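Local atomic coordinates of L-2,4-diaminobutyric acid acetyltransferase (Geobacillus sp., PDB entry 6SLL), a protein that catalyses the acetyl-coenzyme A-dependent acetylation of L-2,4-diaminobutyric acid, a step in the biosynthesis of the chemical chaperone ectoine. Residues L86-V91 with R120-T125; A105-L110 with R135-Y140; S148-G153 with P169-G174. All coordinates share one frame; numbering follows the deposited sequence.

Contact 1. Residues L86-V91 with R120-T125; sequences LFVWQV and RFIETT. With DAB (2,4-diaminobutyric acid), chain G.
Thr124 gives its hydroxyl to the backbone of the neighbouring strand, OG1 donating to Val88 O at 2.7 Å from above the carbonyl plane. A chi1 of -164° turns OG1 away from its own amide nitrogen and across to Val88. This bond sits where the two central parallel strands of the GNAT fold part company, their segments diverging by 29° to make the V-shaped cleft of the family. On the closed side the ladder is regular: Leu86 N donates to Phe121 O, Glu123 N to Leu86 O (2.9 Å) and Val88 N to Glu123 O (2.8 Å).

Past the fork, the substrate amine and a water take the place of the missing strand bonds. The side-chain amine ND of diaminobutyric acid donates to Trp89 O (2.9 Å) and to Thr125 O (2.9 Å), spanning both strands, and also to a water that accepts from Thr125 N and donates to Val88 O. Backbone bonds of both Trp89 and Gln90 to Ser75 are consistent with the beta bulge usual in this strand. At the other end of the substrate, Gln90 NE2 reaches the carboxylate oxygen OXT at 3.0 Å, while Trp89 NE1 makes a weak hydrogen bond to the other carboxylate oxygen, O.

Packing follows on both faces. The Phe87 ring lies across Glu123 with ring and carboxylate planes 89° apart; Glu123 OE2 is hydrogen-bonded to Tyr56 OH of the second subunit. Toward helix 131-144 lie Val88 and Ile122, whose methyls meet CG2 to CG2 at 3.9 Å.

Contact 2. Residues A105-L110 with R135-Y140; sequences AMLTGL and RLFLGY. With COA (coenzyme A), chain F.
One methyl of Leu107, CD2, carries most of this contact, lying over a face of the Tyr140 ring in a CH-pi interaction 4.1 Å from the ring centroid. It joins two helices that pack on the same face of the GNAT sheet, 102-112 and 131-144, whose segments run at 48° to each other with axes 11.2 Å apart. That wide spacing is filled by large side chains. Leu107 CD2 also touches Phe137 CE1 at 4.0 Å and Leu136 CG at 4.2 Å, so a single methyl is held among three residues of the other helix. With CG anti to the backbone N (chi1 177°), the leucine directs CD2 into this group. Farther out, Thr108 OG1 lies at the edge of the tyrosine ring, 3.9 Å from CE1, its polar partner being Lys104 O one turn back.

Beneath the helices, Phe137 and Leu136 rest on Val91 of strand 85-93, and Met106 and Leu110 on Ile74. Both helices also border coenzyme A: Ala103 N, at the start of 102-112, is hydrogen-bonded to the cofactor. The Arg135 side chain is in a salt bridge with Glu142, and its NH2 makes a weak hydrogen bond, at the guanidinium edge, to phosphate oxygen O8A at 3.4 Å.

Contact 3. Residues S148-G153 with P169-G174; sequences STVTVG and PLFVIG
Val150 and Phe171 make the close-packed side of this strand pair. Methyl CG2 of the valine sits over the phenylalanine ring, 3.6 Å from its centroid and only 17° off the ring normal, a CH-pi contact between side chains that lie alongside each other, although Val150 is itself solvent-exposed. The second branch, CG1, meets Pro169 CB at 3.8 Å. On this same face Phe171 and Ile173 also touch helix 131-144, through Arg134 and Ala141.

The backbones form an antiparallel ladder between the two C-terminal strands of the GNAT sheet, with 148-154 at the edge within the chain. Thr149 and Val172 exchange two backbone hydrogen bonds, and Thr151 and Leu170 two more; of these, Leu170 N reaches Thr151 O from well above the carbonyl plane, where the ladder is about to end.

On the Thr149 and Thr151 face the exposed threonines make longer contacts. Both place OG1 between backbone N and carbonyl carbon, alongside the neighbouring strand: Thr149 OG1 is 3.7 Å from Val172 CB, and Thr151 OG1 equally far from Leu170 CB. A water bridges Thr151 OG1 (2.9 Å) and Leu170 O (3.0 Å). The Leu170 side chain packs on Glu123 of strand 121-125 and on Tyr56 of the second subunit. At the end, Gly153 brings its CA to 3.7 Å from Leu170 N.

In the fold
Contacts 1 and 3 belong to one mixed sheet, in which strands 85-93, 121-125, 168-173 and 148-154 lie in that order; their centres are about 10 Å apart, and probable backbone hydrogen bonds from Ile173 N to Ile122 O and from Phe171 N to Thr124 O join them. Contact 2 lies on one face of this sheet, its centre about 11 Å from that of contact 1 and about 15 Å from that of contact 3. Phe137 reaches down to Val88, Val91 and Thr124. Along the chain contacts 1 and 2 interlace, helix 102-112 being the crossover between the parallel strands, and contact 3 follows both. Cofactor-binding helices and the substrate-binding fork are thus packed directly together.

Contact 1. Residues L86-V91 with R120-T125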
loop_
_atom_site.group_PDB
_atom_site.type_symbol
_atom_site.label_atom_id
_atom_site.label_comp_id
_atom_site.label_asym_id
_atom_site.label_seq_id
_atom_site.Cartn_x
_atom_site.Cartn_y
_atom_site.Cartn_z
ATOM N N LEU B 86 11.708 -8.192 -2.473
ATOM C CA LEU B 86 11.302 -6.777 -2.436
ATOM C C LEU B 86 10.404 -6.525 -3.658
ATOM O O LEU B 86 10.817 -6.721 -4.790
ATOM C CB LEU B 86 12.515 -5.895 -2.504
ATOM C CG LEU B 86 12.235 -4.400 -2.400
ATOM C CD1 LEU B 86 11.906 -3.983 -0.986
ATOM C CD2 LEU B 86 13.422 -3.583 -2.891
ATOM N N PHE B 87 9.164 -6.060 -3.382
ATOM C CA PHE B 87 8.260 -5.654 -4.461
ATOM C C PHE B 87 8.439 -4.161 -4.707
ATOM O O PHE B 87 8.282 -3.366 -3.754
ATOM C CB PHE B 87 6.803 -5.967 -4.076
ATOM C CG PHE B 87 5.878 -5.634 -5.230
ATOM C CD1 PHE B 87 5.710 -6.501 -6.247
ATOM C CD2 PHE B 87 5.201 -4.460 -5.259
ATOM C CE1 PHE B 87 4.884 -6.221 -7.297
ATOM C CE2 PHE B 87 4.349 -4.162 -6.312
ATOM C CZ PHE B 87 4.217 -5.063 -7.350
ATOM N N VAL B 88 8.777 -3.809 -5.937
ATOM C CA VAL B 88 8.905 -2.427 -6.322
ATOM C C VAL B 88 7.611 -2.022 -6.969
ATOM O O VAL B 88 7.191 -2.624 -8.014
ATOM C CB VAL B 88 10.104 -2.139 -7.205
ATOM C CG1 VAL B 88 10.104 -0.715 -7.664
ATOM C CG2 VAL B 88 11.387 -2.509 -6.484
ATOM N N TRP B 89 6.878 -1.075 -6.385
ATOM C CA TRP B 89 5.535 -0.692 -6.754
ATOM C C TRP B 89 5.537 0.372 -7.797
ATOM O O TRP B 89 5.116 0.105 -8.951
ATOM C CB TRP B 89 4.763 -0.335 -5.489
ATOM C CG TRP B 89 3.321 0.010 -5.668
ATOM C CD1 TRP B 89 2.569 0.070 -6.828
ATOM C CD2 TRP B 89 2.428 0.348 -4.596
ATOM N NE1 TRP B 89 1.306 0.449 -6.488
ATOM C CE2 TRP B 89 1.192 0.644 -5.144
ATOM C CE3 TRP B 89 2.599 0.438 -3.236
ATOM C CZ2 TRP B 89 0.096 0.988 -4.380
ATOM C CZ3 TRP B 89 1.490 0.765 -2.441
ATOM C CH2 TRP B 89 0.277 1.051 -3.040
ATOM N N GLN B 90 5.988 1.600 -7.503
ATOM C CA GLN B 90 6.000 2.686 -8.503
ATOM C C GLN B 90 7.388 3.313 -8.540
ATOM O O GLN B 90 7.971 3.599 -7.479
ATOM C CB GLN B 90 4.929 3.752 -8.189
ATOM C CG GLN B 90 3.521 3.197 -8.305
ATOM C CD GLN B 90 2.434 4.204 -8.087
ATOM O OE1 GLN B 90 2.400 4.879 -7.064
ATOM N NE2 GLN B 90 1.551 4.324 -9.047
ATOM N N VAL B 91 7.852 3.580 -9.745
ATOM C CA VAL B 91 9.052 4.374 -9.995
ATOM C C VAL B 91 8.673 5.539 -10.853
ATOM O O VAL B 91 8.144 5.289 -11.970
ATOM C CB VAL B 91 10.187 3.534 -10.617
ATOM C CG1 VAL B 91 11.423 4.343 -10.802
ATOM C CG2 VAL B 91 10.427 2.209 -9.950
ATOM N N ARG B 120 16.827 -11.074 -1.879
ATOM C CA ARG B 120 17.351 -11.957 -2.868
ATOM C C ARG B 120 16.664 -11.830 -4.235
ATOM O O ARG B 120 17.267 -12.224 -5.247
ATOM C CB ARG B 120 17.322 -13.378 -2.340
ATOM C CG ARG B 120 18.349 -14.343 -2.910
ATOM C CD ARG B 120 18.225 -15.748 -2.296
ATOM N NE ARG B 120 19.060 -16.604 -3.086
ATOM C CZ ARG B 120 18.704 -17.656 -3.788
ATOM N NH1 ARG B 120 17.421 -18.158 -3.623
ATOM N NH2 ARG B 120 19.612 -18.362 -4.418
ATOM N N PHE B 121 15.458 -11.249 -4.283
ATOM C CA PHE B 121 14.736 -11.000 -5.510
ATOM C C PHE B 121 14.056 -9.649 -5.502
ATOM O O PHE B 121 13.550 -9.294 -4.414
ATOM C CB PHE B 121 13.649 -12.083 -5.762
ATOM C CG PHE B 121 14.220 -13.470 -5.989
ATOM C CD1 PHE B 121 14.485 -13.883 -7.253
ATOM C CD2 PHE B 121 14.370 -14.306 -4.952
ATOM C CE1 PHE B 121 15.031 -15.130 -7.519
ATOM C CE2 PHE B 121 14.869 -15.626 -5.167
ATOM C CZ PHE B 121 15.228 -15.969 -6.481
ATOM N N ILE B 122 13.958 -9.009 -6.645
ATOM C CA ILE B 122 13.007 -7.934 -6.850
ATOM C C ILE B 122 11.869 -8.493 -7.680
ATOM O O ILE B 122 12.112 -9.170 -8.711
ATOM C CB ILE B 122 13.646 -6.754 -7.541
ATOM C CG1 ILE B 122 14.614 -6.017 -6.605
ATOM C CG2 ILE B 122 12.616 -5.846 -8.130
ATOM C CD1 ILE B 122 15.455 -4.955 -7.329
ATOM N N GLU B 123 10.632 -8.109 -7.341
ATOM C CA GLU B 123 9.441 -8.256 -8.167
ATOM C C GLU B 123 8.897 -6.931 -8.560
ATOM O O GLU B 123 8.858 -6.072 -7.612
ATOM C CB GLU B 123 8.339 -9.140 -7.418
ATOM C CG GLU B 123 8.640 -10.617 -7.427
ATOM C CD GLU B 123 7.684 -11.476 -6.751
ATOM O OE1 GLU B 123 7.997 -12.690 -6.559
ATOM O OE2 GLU B 123 6.552 -11.042 -6.345
ATOM N N THR B 124 8.406 -6.743 -9.762
ATOM C CA THR B 124 7.770 -5.490 -10.180
ATOM C C THR B 124 6.934 -5.834 -11.403
ATOM O O THR B 124 7.272 -6.784 -12.077
ATOM C CB THR B 124 8.813 -4.404 -10.441
ATOM O OG1 THR B 124 8.192 -3.146 -10.490
ATOM C CG2 THR B 124 9.612 -4.645 -11.687
ATOM N N THR B 125 5.935 -5.029 -11.676
ATOM C CA THR B 125 5.244 -5.252 -12.959
ATOM C C THR B 125 5.511 -4.069 -13.876
ATOM O O THR B 125 5.635 -2.917 -13.436
ATOM C CB THR B 125 3.736 -5.454 -12.756
ATOM O OG1 THR B 125 3.067 -4.246 -12.363
ATOM C CG2 THR B 125 3.410 -6.568 -11.858
HETATM N N DAB G . 0.810 0.601 -13.127
HETATM C CA DAB G . 1.096 0.164 -11.727
HETATM C C DAB G . 1.104 1.400 -10.854
HETATM O O DAB G . 1.050 1.196 -9.647
HETATM C CB DAB G . 2.418 -0.605 -11.633
HETATM C CG DAB G . 3.653 0.208 -11.859
HETATM N ND DAB G . 4.854 -0.672 -11.725
HETATM O OXT DAB G . 1.190 2.515 -11.357
HETATM O O HOH W 1 5.041 -2.905 -9.876
#

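Contact 2. Residues A105-L110 with R135-Y140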
loop_
_atom_site.group_PDB
_atom_site.type_symbol
_atom_site.label_atom_id
_atom_site.label_comp_id
_atom_site.label_asym_id
_atom_site.label_seq_id
_atom_site.Cartn_x
_atom_site.Cartn_y
_atom_site.Cartn_z
ATOM N N ALA B 105 19.839 5.624 -10.172
ATOM C CA ALA B 105 20.455 5.979 -8.880
ATOM C C ALA B 105 19.470 5.687 -7.755
ATOM O O ALA B 105 19.922 5.223 -6.673
ATOM C CB ALA B 105 20.895 7.436 -8.836
ATOM N N MET B 106 18.188 5.933 -7.929
ATOM C CA MET B 106 17.262 5.628 -6.870
ATOM C C MET B 106 17.181 4.119 -6.625
ATOM O O MET B 106 17.099 3.671 -5.489
ATOM C CB MET B 106 15.822 6.095 -7.214
ATOM C CG MET B 106 15.617 7.595 -7.125
ATOM S SD MET B 106 13.898 8.110 -7.172
ATOM C CE MET B 106 13.423 7.584 -8.822
ATOM N N LEU B 107 17.176 3.318 -7.720
ATOM C CA LEU B 107 17.024 1.880 -7.572
ATOM C C LEU B 107 18.269 1.310 -6.945
ATOM O O LEU B 107 18.216 0.492 -5.988
ATOM C CB LEU B 107 16.760 1.244 -8.950
ATOM C CG LEU B 107 16.647 -0.267 -9.008
ATOM C CD1 LEU B 107 15.578 -0.801 -8.028
ATOM C CD2 LEU B 107 16.352 -0.757 -10.404
ATOM N N THR B 108 19.459 1.702 -7.394
ATOM C CA THR B 108 20.719 1.216 -6.828
ATOM C C THR B 108 20.740 1.669 -5.364
ATOM O O THR B 108 21.098 0.875 -4.430
ATOM C CB THR B 108 21.904 1.838 -7.591
ATOM O OG1 THR B 108 21.868 1.302 -8.906
ATOM C CG2 THR B 108 23.242 1.570 -6.920
ATOM N N GLY B 109 20.400 2.901 -5.075
ATOM C CA GLY B 109 20.421 3.368 -3.698
ATOM C C GLY B 109 19.436 2.676 -2.827
ATOM O O GLY B 109 19.750 2.327 -1.659
ATOM N N LEU B 110 18.247 2.349 -3.307
ATOM C CA LEU B 110 17.293 1.597 -2.543
ATOM C C LEU B 110 17.859 0.266 -2.114
ATOM O O LEU B 110 17.701 -0.171 -0.952
ATOM C CB LEU B 110 16.028 1.380 -3.375
ATOM C CG LEU B 110 14.932 0.506 -2.782
ATOM C CD1 LEU B 110 14.475 1.051 -1.399
ATOM C CD2 LEU B 110 13.798 0.373 -3.754
ATOM N N ARG B 135 13.642 -0.841 -19.576
ATOM C CA ARG B 135 15.130 -0.702 -19.652
ATOM C C ARG B 135 15.748 -0.495 -18.297
ATOM O O ARG B 135 16.870 -1.030 -18.001
ATOM C CB ARG B 135 15.528 0.393 -20.535
ATOM C CG ARG B 135 15.334 0.036 -21.919
ATOM C CD ARG B 135 16.165 -1.226 -22.301
ATOM N NE ARG B 135 17.568 -1.307 -21.719
ATOM C CZ ARG B 135 18.265 -2.480 -21.367
ATOM N NH1 ARG B 135 17.696 -3.719 -21.486
ATOM N NH2 ARG B 135 19.539 -2.357 -20.885
ATOM N N LEU B 136 15.069 0.250 -17.385
ATOM C CA LEU B 136 15.594 0.452 -16.033
ATOM C C LEU B 136 15.844 -0.886 -15.385
ATOM O O LEU B 136 16.919 -1.187 -14.829
ATOM C CB LEU B 136 14.612 1.258 -15.244
ATOM C CG LEU B 136 14.943 1.392 -13.769
ATOM C CD1 LEU B 136 16.212 2.182 -13.544
ATOM C CD2 LEU B 136 13.755 2.054 -13.102
ATOM N N PHE B 137 14.784 -1.758 -15.364
ATOM C CA PHE B 137 14.871 -2.969 -14.574
ATOM C C PHE B 137 15.741 -4.026 -15.302
ATOM O O PHE B 137 16.533 -4.713 -14.633
ATOM C CB PHE B 137 13.502 -3.537 -14.274
ATOM C CG PHE B 137 12.827 -2.735 -13.208
ATOM C CD1 PHE B 137 13.186 -2.900 -11.869
ATOM C CD2 PHE B 137 11.830 -1.875 -13.509
ATOM C CE1 PHE B 137 12.621 -2.200 -10.891
ATOM C CE2 PHE B 137 11.204 -1.135 -12.486
ATOM C CZ PHE B 137 11.635 -1.300 -11.214
ATOM N N LEU B 138 15.571 -4.195 -16.626
ATOM C CA LEU B 138 16.385 -5.161 -17.279
ATOM C C LEU B 138 17.835 -4.754 -17.360
ATOM O O LEU B 138 18.741 -5.601 -17.161
ATOM C CB LEU B 138 15.888 -5.472 -18.655
ATOM C CG LEU B 138 14.483 -6.082 -18.732
ATOM C CD1 LEU B 138 14.067 -6.256 -20.188
ATOM C CD2 LEU B 138 14.445 -7.446 -17.998
ATOM N N GLY B 139 18.096 -3.475 -17.452
ATOM C CA GLY B 139 19.498 -2.937 -17.358
ATOM C C GLY B 139 20.118 -3.158 -16.028
ATOM O O GLY B 139 21.304 -3.469 -15.872
ATOM N N TYR B 140 19.366 -2.971 -14.938
ATOM C CA TYR B 140 19.871 -3.264 -13.587
ATOM C C TYR B 140 20.278 -4.710 -13.482
ATOM O O TYR B 140 21.404 -5.014 -12.972
ATOM C CB TYR B 140 18.764 -2.893 -12.576
ATOM C CG TYR B 140 19.187 -3.052 -11.140
ATOM C CD1 TYR B 140 20.082 -2.201 -10.587
ATOM C CD2 TYR B 140 18.689 -3.994 -10.372
ATOM C CE1 TYR B 140 20.461 -2.316 -9.283
ATOM C CE2 TYR B 140 19.115 -4.191 -9.090
ATOM C CZ TYR B 140 20.046 -3.347 -8.496
ATOM O OH TYR B 140 20.411 -3.562 -7.199
HETATM N N1A COA F . 14.796 6.466 -24.216
HETATM C C2A COA F . 15.733 5.507 -24.194
HETATM N N3A COA F . 16.295 4.930 -23.129
HETATM C C4A COA F . 15.847 5.457 -21.955
HETATM C C5A COA F . 14.858 6.429 -21.870
HETATM C C6A COA F . 14.296 6.959 -23.049
HETATM N N6A COA F . 13.396 7.897 -23.102
HETATM N N7A COA F . 14.700 6.763 -20.532
HETATM C C8A COA F . 15.495 5.952 -19.849
HETATM N N9A COA F . 16.171 5.130 -20.689
HETATM C C1B COA F . 17.067 4.127 -20.308
HETATM C C2B COA F . 18.449 4.678 -19.937
HETATM O O2B COA F . 19.255 4.816 -21.058
HETATM C C3B COA F . 18.839 3.661 -18.880
HETATM O O3B COA F . 19.166 2.397 -19.596
HETATM P P3B COA F . 20.707 1.931 -19.813
HETATM O O7A COA F . 21.042 1.541 -18.357
HETATM O O8A COA F . 20.623 0.857 -20.908
HETATM O O9A COA F . 21.669 3.225 -19.848
HETATM C C4B COA F . 17.535 3.366 -18.190
HETATM O O4B COA F . 16.511 3.523 -19.140
HETATM C C5B COA F . 17.435 4.186 -16.901
HETATM O O5B COA F . 17.596 5.593 -17.203
HETATM P P1A COA F . 17.410 6.737 -16.114
HETATM O O1A COA F . 17.949 7.985 -16.689
HETATM O O2A COA F . 17.878 6.287 -14.783
HETATM O O3A COA F . 15.800 6.814 -16.112
HETATM P P2A COA F . 14.911 8.095 -15.694
HETATM O O4A COA F . 15.488 8.760 -14.505
HETATM O O5A COA F . 14.680 8.935 -16.909
HETATM O O6A COA F . 13.587 7.413 -15.239
HETATM C CBP COA F . 11.490 6.289 -15.614
HETATM C CCP COA F . 12.963 6.302 -15.925
HETATM C CDP COA F . 10.904 4.952 -16.159
HETATM C CEP COA F . 11.288 6.360 -14.143
HETATM C CAP COA F . 10.870 7.534 -16.331
HETATM O OAP COA F . 10.985 7.326 -17.764
HETATM C C9P COA F . 9.448 7.834 -16.008
HETATM O O9P COA F . 9.042 8.198 -14.890
HETATM N N8P COA F . 8.618 7.671 -17.072
HETATM C C7P COA F . 7.257 7.885 -17.138
HETATM C C6P COA F . 6.807 8.370 -18.611
HETATM C C5P COA F . 6.699 7.252 -19.594
HETATM O O5P COA F . 7.678 6.431 -19.694
HETATM N N4P COA F . 5.754 7.199 -20.350
HETATM C C3P COA F . 5.588 6.123 -21.414
HETATM C C2P COA F . 4.009 6.310 -22.055
HETATM S S1P COA F . 4.082 7.720 -23.119
#

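Contact 3. Residues S148-G153 with P169-G174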
loop_
_atom_site.group_PDB
_atom_site.type_symbol
_atom_site.label_atom_id
_atom_site.label_comp_id
_atom_site.label_asym_id
_atom_site.label_seq_id
_atom_site.Cartn_x
_atom_site.Cartn_y
_atom_site.Cartn_z
ATOM N N SER B 148 16.745 -12.427 -15.013
ATOM C CA SER B 148 15.429 -11.872 -14.967
ATOM C C SER B 148 14.476 -12.810 -15.692
ATOM O O SER B 148 14.858 -13.491 -16.677
ATOM C CB SER B 148 15.272 -10.458 -15.611
ATOM O OG SER B 148 15.837 -10.448 -16.892
ATOM N N THR B 149 13.234 -12.948 -15.232
ATOM C CA THR B 149 12.236 -13.703 -15.852
ATOM C C THR B 149 10.906 -12.887 -15.854
ATOM O O THR B 149 10.685 -12.171 -14.891
ATOM C CB THR B 149 12.021 -15.032 -15.169
ATOM O OG1 THR B 149 11.465 -14.903 -13.892
ATOM C CG2 THR B 149 13.183 -15.828 -15.017
ATOM N N VAL B 150 10.043 -13.187 -16.760
ATOM C CA VAL B 150 8.760 -12.447 -16.935
ATOM C C VAL B 150 7.652 -13.503 -16.847
ATOM O O VAL B 150 7.706 -14.522 -17.563
ATOM C CB VAL B 150 8.732 -11.495 -18.145
ATOM C CG1 VAL B 150 7.454 -10.730 -18.184
ATOM C CG2 VAL B 150 9.901 -10.449 -18.230
ATOM N N THR B 151 6.657 -13.391 -15.968
ATOM C CA THR B 151 5.427 -14.219 -15.936
ATOM C C THR B 151 4.238 -13.275 -16.068
ATOM O O THR B 151 4.352 -12.070 -16.242
ATOM C CB THR B 151 5.375 -15.014 -14.663
ATOM O OG1 THR B 151 5.464 -14.182 -13.506
ATOM C CG2 THR B 151 6.411 -16.102 -14.660
ATOM N N VAL B 152 3.031 -13.918 -16.145
ATOM C CA VAL B 152 1.814 -13.267 -16.523
ATOM C C VAL B 152 1.441 -11.909 -15.739
ATOM O O VAL B 152 0.920 -10.995 -16.342
ATOM C CB VAL B 152 0.627 -14.212 -16.634
ATOM C CG1 VAL B 152 0.142 -14.715 -15.302
ATOM C CG2 VAL B 152 -0.483 -13.586 -17.353
ATOM N N GLY B 153 1.634 -11.928 -14.490
ATOM C CA GLY B 153 1.239 -10.774 -13.693
ATOM C C GLY B 153 -0.254 -10.510 -13.730
ATOM O O GLY B 153 -1.000 -11.478 -13.681
ATOM N N PRO B 169 2.651 -7.466 -16.666
ATOM C CA PRO B 169 3.407 -8.703 -16.485
ATOM C C PRO B 169 4.404 -8.529 -15.334
ATOM O O PRO B 169 4.950 -7.443 -15.081
ATOM C CB PRO B 169 4.129 -8.878 -17.785
ATOM C CG PRO B 169 4.037 -7.570 -18.404
ATOM C CD PRO B 169 2.904 -6.841 -17.957
ATOM N N LEU B 170 4.663 -9.637 -14.651
ATOM C CA LEU B 170 5.567 -9.674 -13.480
ATOM C C LEU B 170 6.980 -9.995 -13.850
ATOM O O LEU B 170 7.257 -11.043 -14.439
ATOM C CB LEU B 170 5.036 -10.712 -12.453
ATOM C CG LEU B 170 5.779 -10.811 -11.183
ATOM C CD1 LEU B 170 5.624 -9.553 -10.324
ATOM C CD2 LEU B 170 5.359 -12.067 -10.419
ATOM N N PHE B 171 7.888 -9.081 -13.523
ATOM C CA PHE B 171 9.315 -9.291 -13.681
ATOM C C PHE B 171 9.803 -9.755 -12.373
ATOM O O PHE B 171 9.558 -9.180 -11.307
ATOM C CB PHE B 171 9.991 -7.949 -14.067
ATOM C CG PHE B 171 9.769 -7.517 -15.502
ATOM C CD1 PHE B 171 8.489 -7.209 -15.974
ATOM C CD2 PHE B 171 10.817 -7.465 -16.368
ATOM C CE1 PHE B 171 8.245 -6.849 -17.291
ATOM C CE2 PHE B 171 10.565 -7.030 -17.692
ATOM C CZ PHE B 171 9.263 -6.918 -18.172
ATOM N N VAL B 172 10.608 -10.806 -12.378
ATOM C CA VAL B 172 11.300 -11.386 -11.205
ATOM C C VAL B 172 12.802 -11.287 -11.481
ATOM O O VAL B 172 13.287 -11.978 -12.437
ATOM C CB VAL B 172 10.898 -12.821 -10.878
ATOM C CG1 VAL B 172 11.657 -13.354 -9.649
ATOM C CG2 VAL B 172 9.397 -12.883 -10.629
ATOM N N ILE B 173 13.523 -10.519 -10.707
ATOM C CA ILE B 173 14.954 -10.308 -10.915
ATOM C C ILE B 173 15.708 -10.902 -9.766
ATOM O O ILE B 173 15.426 -10.626 -8.608
ATOM C CB ILE B 173 15.271 -8.854 -11.009
ATOM C CG1 ILE B 173 14.536 -8.170 -12.218
ATOM C CG2 ILE B 173 16.765 -8.590 -11.127
ATOM C CD1 ILE B 173 14.464 -6.698 -12.125
ATOM N N GLY B 174 16.610 -11.808 -10.060
ATOM C CA GLY B 174 17.338 -12.539 -9.062
ATOM C C GLY B 174 17.599 -13.935 -9.459
ATOM O O GLY B 174 17.182 -14.392 -10.506
HETATM O O HOH W 2 8.292 -13.695 -13.376
#